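Local coordinates for protein profilin-1A (Acanthamoeba castellanii, PDB 1ACF) that binds monomeric actin and so holds back or promotes filament assembly according to its concentration, and also binds the phosphoinositide PIP2, at residues 16-21 against 33-38; 20-25 against 93-98; 63-68 against 79-84; 73-78 against 112-117. All coordinates share one frame; numbering follows the deposited sequence.

Contact 1: 16-21 against 33-38; sequences VTQAAI and AGFAVT
Ala-19 O comes up to the edge of the Phe-35 ring, near the ring plane and 3.7 Å from CD2, while the amide nitrogen of Ala-19 is held by the hydroxyl of Ser-32. Ala-19 and Ser-32 are also paired through the backbone; what joins the two segments is CH-pi and apolar contact. Gln-18 CB supplies the CH-pi part: it sits over one face of Phe-35, 3.9 Å from the ring centroid, and displaced toward the rim near CG. With CG beside its own backbone N (chi1 -57°) and the chain extended beyond, Gln-18 slants across the aromatic side chain, bringing CD to 3.8 Å from Phe-35 CD1. The amide plane lies 47° from the ring plane, so the two groups are not stacked. This is the point in the profilin fold where the chain, having left the hairpin 18-23/28-31, turns back over the first strand before entering helix 39-50; Thr-38 is the N-cap of that helix. Gly-34, just ahead of Phe-35, has a positive phi (80°) that suits glycine. Further along the strand, Ala-20 CB approaches the ring obliquely, 3.7 Å from Phe-35 CE2. Val-99 and Ala-63 also touch the ring, which is buried between the sheet and the loop near residue 63.

Contact 2: 20-25 against 93-98; sequences AILGLD and KAILVG
Ala-20 and Val-97, and again Leu-22 and Ile-95, form antiparallel hydrogen-bonded pairs between strands 18-23 and 94-100. Leu-22 N reaches Ile-95 O at 2.6 Å, almost straight at the hydrogen (170°) and in the carbonyl plane. The return bond, from Ile-95 N to Leu-22 O, is equally short, but its donor is tilted 33° from the carbonyl plane. The bonds of the Ala-20 pair are longer, with Val-97 N 3.0 Å from Ala-20 O. Ile-21 and Leu-96 form the non-hydrogen-bonded pair between them, where Ile-21 CA contributes a CA-H...O contact to Ile-95 O at 3.4 Å.

Apolar contacts divide between the two faces. Ile-21 and Leu-96 lie side by side and point the same way, CG1 of the former only 3.3 Å from CD2 of the latter, closer than carbons normally pack and so of doubtful exact length. Helices 2-11 and 106-121 cover this face. On the other, Leu-22 lies beside Ile-95 and Val-97, and the latter two pack on helix 39-50; Leu-24 crosses Ile-95 at about a right angle, its CD2 3.8 Å from Ile-95 CG1.

Water takes over where direct pairing ends: one molecule accepts from Leu-24 N at 3.2 Å and donates to Lys-93 O at 3.0 Å.

Polar demand is thus met along the backbone, which sets the register, while hydrocarbon on both faces lets the sheet serve as the middle layer between helices.

Contact 3: 63-68 against 79-84; sequences AGVHYV and GKKGSS. Unlike the reference sequence in segment 79-84: Ser-83 (reference Ala).
At the edge of the Tyr-67 ring, near its plane, lies Lys-80 N, and Lys-81 CB approaches obliquely, 3.8 Å from Tyr-67 CD2. One face is covered from within its own strand by Val-65, whose CG1 stands 3.6 Å above the plane, displaced toward the rim. The imidazole of His-66, leaving the strand on the other side, is bonded instead to Asp-61.

Lys-81 crosses both Val-65 and Tyr-67 at about a right angle. Its CG is anti to the backbone N (chi1 -168°), which lays it against His-66 O; a bend at chi2 (-83°) and another at chi4 then turn the chain so that NZ comes within 3.7 Å of Val-65 CG1. The chain thus touches the methyl at CG and again at NZ, packing and not a polar bond.

The backbones belong to the hairpin of strands 65-72 and 76-81. Val-68 and Lys-80 make an antiparallel hydrogen-bonded pair: Val-68 N to Lys-80 O is 3.0 Å and nearly linear (175°), and Lys-80 N returns a bond to Val-68 O at 2.9 Å. Gly-79, where no side chain intervenes, brings its CA to 3.4 Å from the same Val-68 O in a CA-H...O contact, and close beside Tyr-67 CB.

Beyond Lys-81 the chain reverses in a type II' turn, with Gly-82 at positive phi in its second position, and Ser-84 N closes the turn onto Lys-81 O at 2.7 Å. Strand 84-90 starts from this turn, and Ser-84 OG bonds to Glu-102.

Contact 4: 73-78 against 112-117; sequences DDRSIY and VVEKLA
Glu-114 reaches from helix 106-121 toward Arg-75, Ser-76 and Tyr-78. From CB the chain sets off beside its own backbone N (chi1 -71°) and bends at chi2, which carries CG to 3.4 Å from Tyr-78 OH. CD comes near both that hydroxyl and Ser-76 OG. At the tip the two oxygens divide the work. OE1 takes both nitrogens of one side of the Arg-75 guanidinium, NE at 3.1 Å through its syn lone pair and NH2 at 3.0 Å nearly along the C-O axis; the two flat groups are almost coplanar, 6° apart. OE2 accepts from Tyr-78 OH at 2.9 Å on its anti lone pair and from Ser-76 OG, modelled at a doubtfully short 2.5 Å. The guanidinium and the tyrosine hydroxyl hold the carboxylate's rotation and probably favour its charged form.

Arg-75 NH2 also forms a salt bridge with Asp-118, one helical turn on, and an Asx turn at Asp-73 shapes the backbone leading into the strand. Helix 106-121 packs on the sheet here, with Glu-114 and Ala-117 resting on Val-89 of the intervening strand 84-90, so the carboxylate spans to strand 76-81; Lys-115, an actin-binding site, points away from that strand.

In the fold
All four contacts use the antiparallel sheet of the profilin fold, from different places. Contact 2 is its core, two interior strands paired by backbone bonds, and contact 1 continues along strand 18-23 with shared Ala-20 and Ile-21, but replaces pairing with an aromatic side chain. Contacts 3 and 4 share strand 76-81. The former pairs it near a turn, partly exposed and rich in lysine; the latter ties it to helix 106-121 through a salt bridge and hydroxyl bonds. That helix also packs on Leu-96 of contact 2, so its hydrocarbon meets an interior strand of the sheet while its carboxylate serves a strand farther across. Contacts 1 and 3 also meet, through the loop before strand 65-72.

Contact 1: 16-21 against 33-38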
loop_
_atom_site.group_PDB
_atom_site.type_symbol
_atom_site.label_atom_id
_atom_site.label_comp_id
_atom_site.label_asym_id
_atom_site.label_seq_id
_atom_site.Cartn_x
_atom_site.Cartn_y
_atom_site.Cartn_z
ATOM N N VAL A 16 4.215 -9.553 -4.069
ATOM C CA VAL A 16 4.272 -8.075 -4.271
ATOM C C VAL A 16 5.588 -7.755 -4.954
ATOM O O VAL A 16 6.579 -8.409 -4.605
ATOM C CB VAL A 16 4.077 -7.453 -2.845
ATOM C CG1 VAL A 16 4.891 -6.242 -2.528
ATOM C CG2 VAL A 16 2.579 -7.179 -2.587
ATOM N N THR A 17 5.618 -6.835 -5.870
ATOM C CA THR A 17 6.756 -6.412 -6.639
ATOM C C THR A 17 7.545 -5.303 -6.004
ATOM O O THR A 17 8.780 -5.359 -6.078
ATOM C CB THR A 17 6.332 -5.954 -8.106
ATOM O OG1 THR A 17 6.050 -7.222 -8.804
ATOM C CG2 THR A 17 7.415 -5.179 -8.872
ATOM N N GLN A 18 6.867 -4.277 -5.526
ATOM C CA GLN A 18 7.407 -3.075 -4.887
ATOM C C GLN A 18 6.532 -2.815 -3.623
ATOM O O GLN A 18 5.292 -2.971 -3.796
ATOM C CB GLN A 18 7.195 -1.829 -5.787
ATOM C CG GLN A 18 7.821 -1.987 -7.166
ATOM C CD GLN A 18 7.721 -0.810 -8.064
ATOM O OE1 GLN A 18 8.678 -0.041 -8.239
ATOM N NE2 GLN A 18 6.570 -0.609 -8.657
ATOM N N ALA A 19 7.171 -2.465 -2.549
ATOM C CA ALA A 19 6.403 -2.191 -1.263
ATOM C C ALA A 19 7.013 -1.038 -0.500
ATOM O O ALA A 19 8.217 -0.710 -0.509
ATOM C CB ALA A 19 6.325 -3.466 -0.443
ATOM N N ALA A 20 6.169 -0.312 0.194
ATOM C CA ALA A 20 6.640 0.809 1.046
ATOM C C ALA A 20 5.813 0.734 2.351
ATOM O O ALA A 20 4.761 0.079 2.326
ATOM C CB ALA A 20 6.515 2.160 0.403
ATOM N N ILE A 21 6.351 1.362 3.382
ATOM C CA ILE A 21 5.674 1.462 4.679
ATOM C C ILE A 21 5.649 2.941 5.057
ATOM O O ILE A 21 6.734 3.562 5.149
ATOM C CB ILE A 21 6.207 0.594 5.845
ATOM C CG1 ILE A 21 5.815 -0.891 5.763
ATOM C CG2 ILE A 21 5.621 1.209 7.161
ATOM C CD1 ILE A 21 6.634 -1.737 6.796
ATOM N N ALA A 33 13.856 -0.842 -3.007
ATOM C CA ALA A 33 14.841 -0.120 -3.881
ATOM C C ALA A 33 14.161 0.342 -5.152
ATOM O O ALA A 33 13.498 -0.500 -5.806
ATOM C CB ALA A 33 16.068 -1.027 -4.101
ATOM N N GLY A 34 14.236 1.608 -5.517
ATOM C CA GLY A 34 13.552 2.091 -6.706
ATOM C C GLY A 34 12.091 2.378 -6.612
ATOM O O GLY A 34 11.503 2.930 -7.588
ATOM N N PHE A 35 11.375 2.009 -5.546
ATOM C CA PHE A 35 9.932 2.369 -5.410
ATOM C C PHE A 35 9.825 3.711 -4.664
ATOM O O PHE A 35 10.391 3.904 -3.591
ATOM C CB PHE A 35 9.138 1.257 -4.827
ATOM C CG PHE A 35 7.677 1.528 -4.608
ATOM C CD1 PHE A 35 6.881 1.984 -5.662
ATOM C CD2 PHE A 35 7.088 1.374 -3.360
ATOM C CE1 PHE A 35 5.525 2.174 -5.538
ATOM C CE2 PHE A 35 5.693 1.530 -3.194
ATOM C CZ PHE A 35 4.912 1.906 -4.314
ATOM N N ALA A 36 9.151 4.720 -5.219
ATOM C CA ALA A 36 9.020 6.000 -4.570
ATOM C C ALA A 36 7.621 6.608 -4.458
ATOM O O ALA A 36 7.050 7.108 -5.440
ATOM C CB ALA A 36 10.000 7.048 -5.138
ATOM N N VAL A 37 7.096 6.607 -3.265
ATOM C CA VAL A 37 5.796 7.211 -2.913
ATOM C C VAL A 37 6.156 8.633 -2.422
ATOM O O VAL A 37 6.937 8.804 -1.476
ATOM C CB VAL A 37 4.960 6.469 -1.890
ATOM C CG1 VAL A 37 3.796 7.340 -1.423
ATOM C CG2 VAL A 37 4.431 5.142 -2.393
ATOM N N THR A 38 5.669 9.628 -3.139
ATOM C CA THR A 38 6.076 10.989 -2.670
ATOM C C THR A 38 5.248 11.378 -1.469
ATOM O O THR A 38 4.203 10.726 -1.150
ATOM C CB THR A 38 6.144 11.969 -3.893
ATOM O OG1 THR A 38 4.794 12.280 -4.314
ATOM C CG2 THR A 38 6.889 11.243 -5.051
#

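Contact 2: 20-25 against 93-98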
loop_
_atom_site.group_PDB
_atom_site.type_symbol
_atom_site.label_atom_id
_atom_site.label_comp_id
_atom_site.label_asym_id
_atom_site.label_seq_id
_atom_site.Cartn_x
_atom_site.Cartn_y
_atom_site.Cartn_z
ATOM N N ALA A 20 6.169 -0.312 0.194
ATOM C CA ALA A 20 6.640 0.809 1.046
ATOM C C ALA A 20 5.813 0.734 2.351
ATOM O O ALA A 20 4.761 0.079 2.326
ATOM C CB ALA A 20 6.515 2.160 0.403
ATOM N N ILE A 21 6.351 1.362 3.382
ATOM C CA ILE A 21 5.674 1.462 4.679
ATOM C C ILE A 21 5.649 2.941 5.057
ATOM O O ILE A 21 6.734 3.562 5.149
ATOM C CB ILE A 21 6.207 0.594 5.845
ATOM C CG1 ILE A 21 5.815 -0.891 5.763
ATOM C CG2 ILE A 21 5.621 1.209 7.161
ATOM C CD1 ILE A 21 6.634 -1.737 6.796
ATOM N N LEU A 22 4.418 3.443 5.148
ATOM C CA LEU A 22 4.307 4.863 5.535
ATOM C C LEU A 22 3.758 5.128 6.954
ATOM O O LEU A 22 3.108 4.317 7.613
ATOM C CB LEU A 22 3.335 5.544 4.574
ATOM C CG LEU A 22 3.571 5.886 3.146
ATOM C CD1 LEU A 22 4.371 4.839 2.429
ATOM C CD2 LEU A 22 2.179 6.109 2.569
ATOM N N GLY A 23 3.954 6.378 7.317
ATOM C CA GLY A 23 3.472 7.028 8.526
ATOM C C GLY A 23 2.127 7.695 8.122
ATOM O O GLY A 23 1.864 7.986 6.969
ATOM N N LEU A 24 1.298 7.927 9.140
ATOM C CA LEU A 24 -0.026 8.557 8.985
ATOM C C LEU A 24 0.148 9.999 8.599
ATOM O O LEU A 24 -0.868 10.623 8.183
ATOM C CB LEU A 24 -0.901 8.220 10.212
ATOM C CG LEU A 24 -1.386 6.801 10.426
ATOM C CD1 LEU A 24 -2.367 6.733 11.612
ATOM C CD2 LEU A 24 -2.131 6.299 9.201
ATOM N N ASP A 25 1.365 10.514 8.657
ATOM C CA ASP A 25 1.581 11.896 8.156
ATOM C C ASP A 25 1.902 11.841 6.636
ATOM O O ASP A 25 2.160 12.900 6.062
ATOM C CB ASP A 25 2.709 12.617 8.846
ATOM C CG ASP A 25 4.028 11.863 8.831
ATOM O OD1 ASP A 25 4.050 10.672 8.556
ATOM O OD2 ASP A 25 5.030 12.536 9.099
ATOM N N LYS A 93 -0.765 2.728 13.358
ATOM C CA LYS A 93 0.161 3.870 13.188
ATOM C C LYS A 93 0.832 4.039 11.824
ATOM O O LYS A 93 1.655 4.972 11.678
ATOM C CB LYS A 93 1.335 3.686 14.203
ATOM C CG LYS A 93 0.891 3.833 15.631
ATOM C CD LYS A 93 1.846 3.091 16.583
ATOM C CE LYS A 93 1.099 3.059 17.937
ATOM N NZ LYS A 93 -0.004 2.054 17.813
ATOM N N ALA A 94 0.567 3.153 10.880
ATOM C CA ALA A 94 1.264 3.132 9.589
ATOM C C ALA A 94 0.365 2.657 8.470
ATOM O O ALA A 94 -0.757 2.184 8.717
ATOM C CB ALA A 94 2.419 2.073 9.690
ATOM N N ILE A 95 0.947 2.836 7.273
ATOM C CA ILE A 95 0.248 2.373 6.059
ATOM C C ILE A 95 1.203 1.488 5.219
ATOM O O ILE A 95 2.293 1.935 4.935
ATOM C CB ILE A 95 -0.300 3.498 5.141
ATOM C CG1 ILE A 95 -1.135 4.516 5.959
ATOM C CG2 ILE A 95 -1.200 2.750 4.080
ATOM C CD1 ILE A 95 -1.259 5.933 5.297
ATOM N N LEU A 96 0.672 0.333 4.906
ATOM C CA LEU A 96 1.349 -0.666 4.083
ATOM C C LEU A 96 0.892 -0.470 2.617
ATOM O O LEU A 96 -0.314 -0.332 2.419
ATOM C CB LEU A 96 1.126 -2.124 4.451
ATOM C CG LEU A 96 1.365 -2.610 5.824
ATOM C CD1 LEU A 96 1.257 -4.103 5.989
ATOM C CD2 LEU A 96 2.779 -2.139 6.238
ATOM N N VAL A 97 1.917 -0.459 1.747
ATOM C CA VAL A 97 1.669 -0.370 0.291
ATOM C C VAL A 97 2.363 -1.566 -0.407
ATOM O O VAL A 97 3.601 -1.660 -0.329
ATOM C CB VAL A 97 2.101 0.939 -0.364
ATOM C CG1 VAL A 97 1.567 0.894 -1.832
ATOM C CG2 VAL A 97 1.682 2.218 0.314
ATOM N N GLY A 98 1.576 -2.360 -1.037
ATOM C CA GLY A 98 2.030 -3.543 -1.789
ATOM C C GLY A 98 1.564 -3.463 -3.250
ATOM O O GLY A 98 0.408 -3.803 -3.593
HETATM O O HOH W 1 2.017 7.837 12.294
#

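Contact 3: 63-68 against 79-84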
loop_
_atom_site.group_PDB
_atom_site.type_symbol
_atom_site.label_atom_id
_atom_site.label_comp_id
_atom_site.label_asym_id
_atom_site.label_seq_id
_atom_site.Cartn_x
_atom_site.Cartn_y
_atom_site.Cartn_z
ATOM N N ALA A 63 3.932 6.567 -7.117
ATOM C CA ALA A 63 5.164 6.561 -7.873
ATOM C C ALA A 63 4.926 6.527 -9.373
ATOM O O ALA A 63 5.298 5.540 -10.052
ATOM C CB ALA A 63 6.006 5.345 -7.420
ATOM N N GLY A 64 4.265 7.546 -9.915
ATOM C CA GLY A 64 4.030 7.579 -11.362
ATOM C C GLY A 64 2.934 6.754 -11.961
ATOM O O GLY A 64 2.646 6.912 -13.187
ATOM N N VAL A 65 2.275 5.872 -11.208
ATOM C CA VAL A 65 1.170 5.138 -11.792
ATOM C C VAL A 65 -0.145 5.676 -11.244
ATOM O O VAL A 65 -0.300 5.807 -10.002
ATOM C CB VAL A 65 1.286 3.632 -11.550
ATOM C CG1 VAL A 65 0.201 2.908 -12.314
ATOM C CG2 VAL A 65 2.670 3.095 -11.764
ATOM N N HIS A 66 -1.060 5.968 -12.106
ATOM C CA HIS A 66 -2.389 6.403 -11.640
ATOM C C HIS A 66 -3.295 5.178 -11.668
ATOM O O HIS A 66 -3.626 4.539 -12.696
ATOM C CB HIS A 66 -2.982 7.527 -12.429
ATOM C CG HIS A 66 -4.283 8.101 -11.956
ATOM N ND1 HIS A 66 -4.383 9.284 -11.249
ATOM C CD2 HIS A 66 -5.558 7.646 -12.151
ATOM C CE1 HIS A 66 -5.648 9.532 -10.986
ATOM N NE2 HIS A 66 -6.348 8.559 -11.516
ATOM N N TYR A 67 -3.759 4.818 -10.474
ATOM C CA TYR A 67 -4.670 3.708 -10.302
ATOM C C TYR A 67 -6.097 4.203 -10.081
ATOM O O TYR A 67 -6.318 5.305 -9.604
ATOM C CB TYR A 67 -4.268 2.943 -9.021
ATOM C CG TYR A 67 -2.892 2.340 -9.099
ATOM C CD1 TYR A 67 -1.799 3.094 -8.701
ATOM C CD2 TYR A 67 -2.738 1.000 -9.448
ATOM C CE1 TYR A 67 -0.507 2.554 -8.719
ATOM C CE2 TYR A 67 -1.457 0.459 -9.496
ATOM C CZ TYR A 67 -0.372 1.225 -9.124
ATOM O OH TYR A 67 0.885 0.661 -9.150
ATOM N N VAL A 68 -7.028 3.366 -10.419
ATOM C CA VAL A 68 -8.442 3.689 -10.178
ATOM C C VAL A 68 -8.777 2.841 -8.949
ATOM O O VAL A 68 -8.260 1.732 -8.865
ATOM C CB VAL A 68 -9.391 3.518 -11.364
ATOM C CG1 VAL A 68 -8.902 4.334 -12.566
ATOM C CG2 VAL A 68 -9.722 2.084 -11.711
ATOM N N GLY A 79 -6.235 -0.332 -5.463
ATOM C CA GLY A 79 -6.028 0.330 -6.759
ATOM C C GLY A 79 -5.775 -0.722 -7.852
ATOM O O GLY A 79 -5.181 -1.798 -7.568
ATOM N N LYS A 80 -6.246 -0.356 -9.023
ATOM C CA LYS A 80 -6.096 -1.266 -10.186
ATOM C C LYS A 80 -5.744 -0.388 -11.387
ATOM O O LYS A 80 -6.301 0.702 -11.549
ATOM C CB LYS A 80 -7.309 -2.103 -10.535
ATOM C CG LYS A 80 -7.053 -3.193 -11.577
ATOM C CD LYS A 80 -8.352 -3.706 -12.236
ATOM C CE LYS A 80 -8.989 -2.631 -13.106
ATOM N NZ LYS A 80 -10.445 -2.902 -13.295
ATOM N N LYS A 81 -4.783 -0.875 -12.095
ATOM C CA LYS A 81 -4.254 -0.277 -13.364
ATOM C C LYS A 81 -4.049 -1.541 -14.242
ATOM O O LYS A 81 -3.067 -2.288 -14.076
ATOM C CB LYS A 81 -3.034 0.586 -13.218
ATOM C CG LYS A 81 -2.631 1.444 -14.431
ATOM C CD LYS A 81 -1.812 0.615 -15.418
ATOM C CE LYS A 81 -1.145 1.422 -16.514
ATOM N NZ LYS A 81 -0.028 2.263 -15.975
ATOM N N GLY A 82 -5.096 -1.775 -15.034
ATOM C CA GLY A 82 -5.135 -2.956 -15.907
ATOM C C GLY A 82 -4.971 -4.207 -15.041
ATOM O O GLY A 82 -5.702 -4.449 -14.080
ATOM N N SER A 83 -3.993 -5.001 -15.390
ATOM C CA SER A 83 -3.671 -6.266 -14.759
ATOM C C SER A 83 -2.725 -6.073 -13.572
ATOM O O SER A 83 -2.298 -7.064 -12.962
ATOM C CB SER A 83 -3.178 -7.297 -15.771
ATOM O OG SER A 83 -4.338 -7.987 -16.321
ATOM N N SER A 84 -2.485 -4.810 -13.334
ATOM C CA SER A 84 -1.679 -4.378 -12.214
ATOM C C SER A 84 -2.568 -3.712 -11.152
ATOM O O SER A 84 -3.743 -3.376 -11.354
ATOM C CB SER A 84 -0.646 -3.344 -12.652
ATOM O OG SER A 84 0.356 -4.015 -13.347
#

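Contact 4: 73-78 against 112-117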
loop_
_atom_site.group_PDB
_atom_site.type_symbol
_atom_site.label_atom_id
_atom_site.label_comp_id
_atom_site.label_asym_id
_atom_site.label_seq_id
_atom_site.Cartn_x
_atom_site.Cartn_y
_atom_site.Cartn_z
ATOM N N ASP A 73 -12.156 2.002 2.244
ATOM C CA ASP A 73 -12.713 1.969 3.618
ATOM C C ASP A 73 -11.672 2.539 4.579
ATOM O O ASP A 73 -10.696 3.178 4.120
ATOM C CB ASP A 73 -13.310 0.641 3.952
ATOM C CG ASP A 73 -12.499 -0.596 3.949
ATOM O OD1 ASP A 73 -11.470 -0.688 4.628
ATOM O OD2 ASP A 73 -12.894 -1.620 3.361
ATOM N N ASP A 74 -11.872 2.292 5.829
ATOM C CA ASP A 74 -11.053 2.770 6.959
ATOM C C ASP A 74 -9.803 1.934 7.160
ATOM O O ASP A 74 -8.843 2.398 7.778
ATOM C CB ASP A 74 -11.906 2.825 8.250
ATOM C CG ASP A 74 -13.164 3.653 8.024
ATOM O OD1 ASP A 74 -13.029 4.806 7.536
ATOM O OD2 ASP A 74 -14.260 3.145 8.276
ATOM N N ARG A 75 -9.886 0.726 6.561
ATOM C CA ARG A 75 -8.692 -0.134 6.690
ATOM C C ARG A 75 -7.990 -0.408 5.369
ATOM O O ARG A 75 -6.755 -0.459 5.340
ATOM C CB ARG A 75 -9.010 -1.440 7.444
ATOM C CG ARG A 75 -7.771 -2.390 7.573
ATOM C CD ARG A 75 -8.237 -3.771 7.468
ATOM N NE ARG A 75 -7.353 -4.824 7.533
ATOM C CZ ARG A 75 -6.679 -5.561 8.390
ATOM N NH1 ARG A 75 -6.710 -5.405 9.707
ATOM N NH2 ARG A 75 -5.934 -6.599 7.936
ATOM N N SER A 76 -8.725 -0.540 4.281
ATOM C CA SER A 76 -8.179 -0.920 2.983
ATOM C C SER A 76 -8.573 -0.127 1.776
ATOM O O SER A 76 -9.791 -0.119 1.528
ATOM C CB SER A 76 -8.793 -2.331 2.699
ATOM O OG SER A 76 -8.149 -3.245 3.581
ATOM N N ILE A 77 -7.573 0.325 1.033
ATOM C CA ILE A 77 -7.747 0.988 -0.253
ATOM C C ILE A 77 -7.001 0.164 -1.346
ATOM O O ILE A 77 -5.763 -0.006 -1.341
ATOM C CB ILE A 77 -7.283 2.468 -0.313
ATOM C CG1 ILE A 77 -8.257 3.381 0.498
ATOM C CG2 ILE A 77 -7.223 2.972 -1.837
ATOM C CD1 ILE A 77 -7.568 4.756 0.851
ATOM N N TYR A 78 -7.778 -0.297 -2.295
ATOM C CA TYR A 78 -7.260 -1.082 -3.426
ATOM C C TYR A 78 -7.353 -0.248 -4.744
ATOM O O TYR A 78 -8.358 0.396 -5.077
ATOM C CB TYR A 78 -7.976 -2.413 -3.539
ATOM C CG TYR A 78 -7.740 -3.435 -2.439
ATOM C CD1 TYR A 78 -7.025 -3.196 -1.265
ATOM C CD2 TYR A 78 -8.418 -4.654 -2.550
ATOM C CE1 TYR A 78 -6.947 -4.155 -0.256
ATOM C CE2 TYR A 78 -8.363 -5.619 -1.567
ATOM C CZ TYR A 78 -7.601 -5.367 -0.420
ATOM O OH TYR A 78 -7.562 -6.388 0.493
ATOM N N VAL A 112 -1.515 -11.393 1.200
ATOM C CA VAL A 112 -0.221 -11.171 1.877
ATOM C C VAL A 112 -0.136 -9.819 2.600
ATOM O O VAL A 112 0.417 -9.813 3.730
ATOM C CB VAL A 112 0.953 -11.448 0.922
ATOM C CG1 VAL A 112 2.248 -10.888 1.467
ATOM C CG2 VAL A 112 1.083 -12.915 0.519
ATOM N N VAL A 113 -0.539 -8.699 2.039
ATOM C CA VAL A 113 -0.451 -7.372 2.666
ATOM C C VAL A 113 -1.387 -7.282 3.901
ATOM O O VAL A 113 -0.893 -6.881 4.954
ATOM C CB VAL A 113 -0.711 -6.204 1.707
ATOM C CG1 VAL A 113 -0.411 -4.847 2.346
ATOM C CG2 VAL A 113 0.021 -6.346 0.372
ATOM N N GLU A 114 -2.608 -7.712 3.752
ATOM C CA GLU A 114 -3.661 -7.816 4.731
ATOM C C GLU A 114 -3.223 -8.669 5.919
ATOM O O GLU A 114 -3.371 -8.268 7.092
ATOM C CB GLU A 114 -4.956 -8.373 4.154
ATOM C CG GLU A 114 -5.753 -7.481 3.194
ATOM C CD GLU A 114 -6.430 -6.284 3.728
ATOM O OE1 GLU A 114 -6.353 -6.196 4.979
ATOM O OE2 GLU A 114 -7.056 -5.397 3.137
ATOM N N LYS A 115 -2.550 -9.783 5.704
ATOM C CA LYS A 115 -2.030 -10.613 6.789
ATOM C C LYS A 115 -0.844 -9.967 7.489
ATOM O O LYS A 115 -0.721 -10.206 8.712
ATOM C CB LYS A 115 -1.583 -11.980 6.318
ATOM C CG LYS A 115 -2.633 -13.027 6.445
ATOM C CD LYS A 115 -4.031 -12.476 6.535
ATOM C CE LYS A 115 -4.928 -13.688 6.854
ATOM N NZ LYS A 115 -6.360 -13.389 6.598
ATOM N N LEU A 116 0.040 -9.251 6.799
ATOM C CA LEU A 116 1.192 -8.594 7.412
ATOM C C LEU A 116 0.655 -7.407 8.278
ATOM O O LEU A 116 1.340 -7.029 9.202
ATOM C CB LEU A 116 2.190 -7.981 6.414
ATOM C CG LEU A 116 3.672 -8.079 6.573
ATOM C CD1 LEU A 116 4.485 -6.843 6.188
ATOM C CD2 LEU A 116 4.100 -8.564 7.918
ATOM N N ALA A 117 -0.449 -6.838 7.844
ATOM C CA ALA A 117 -1.090 -5.710 8.569
ATOM C C ALA A 117 -1.573 -6.278 9.940
ATOM O O ALA A 117 -1.210 -5.663 10.947
ATOM C CB ALA A 117 -2.175 -5.113 7.801
#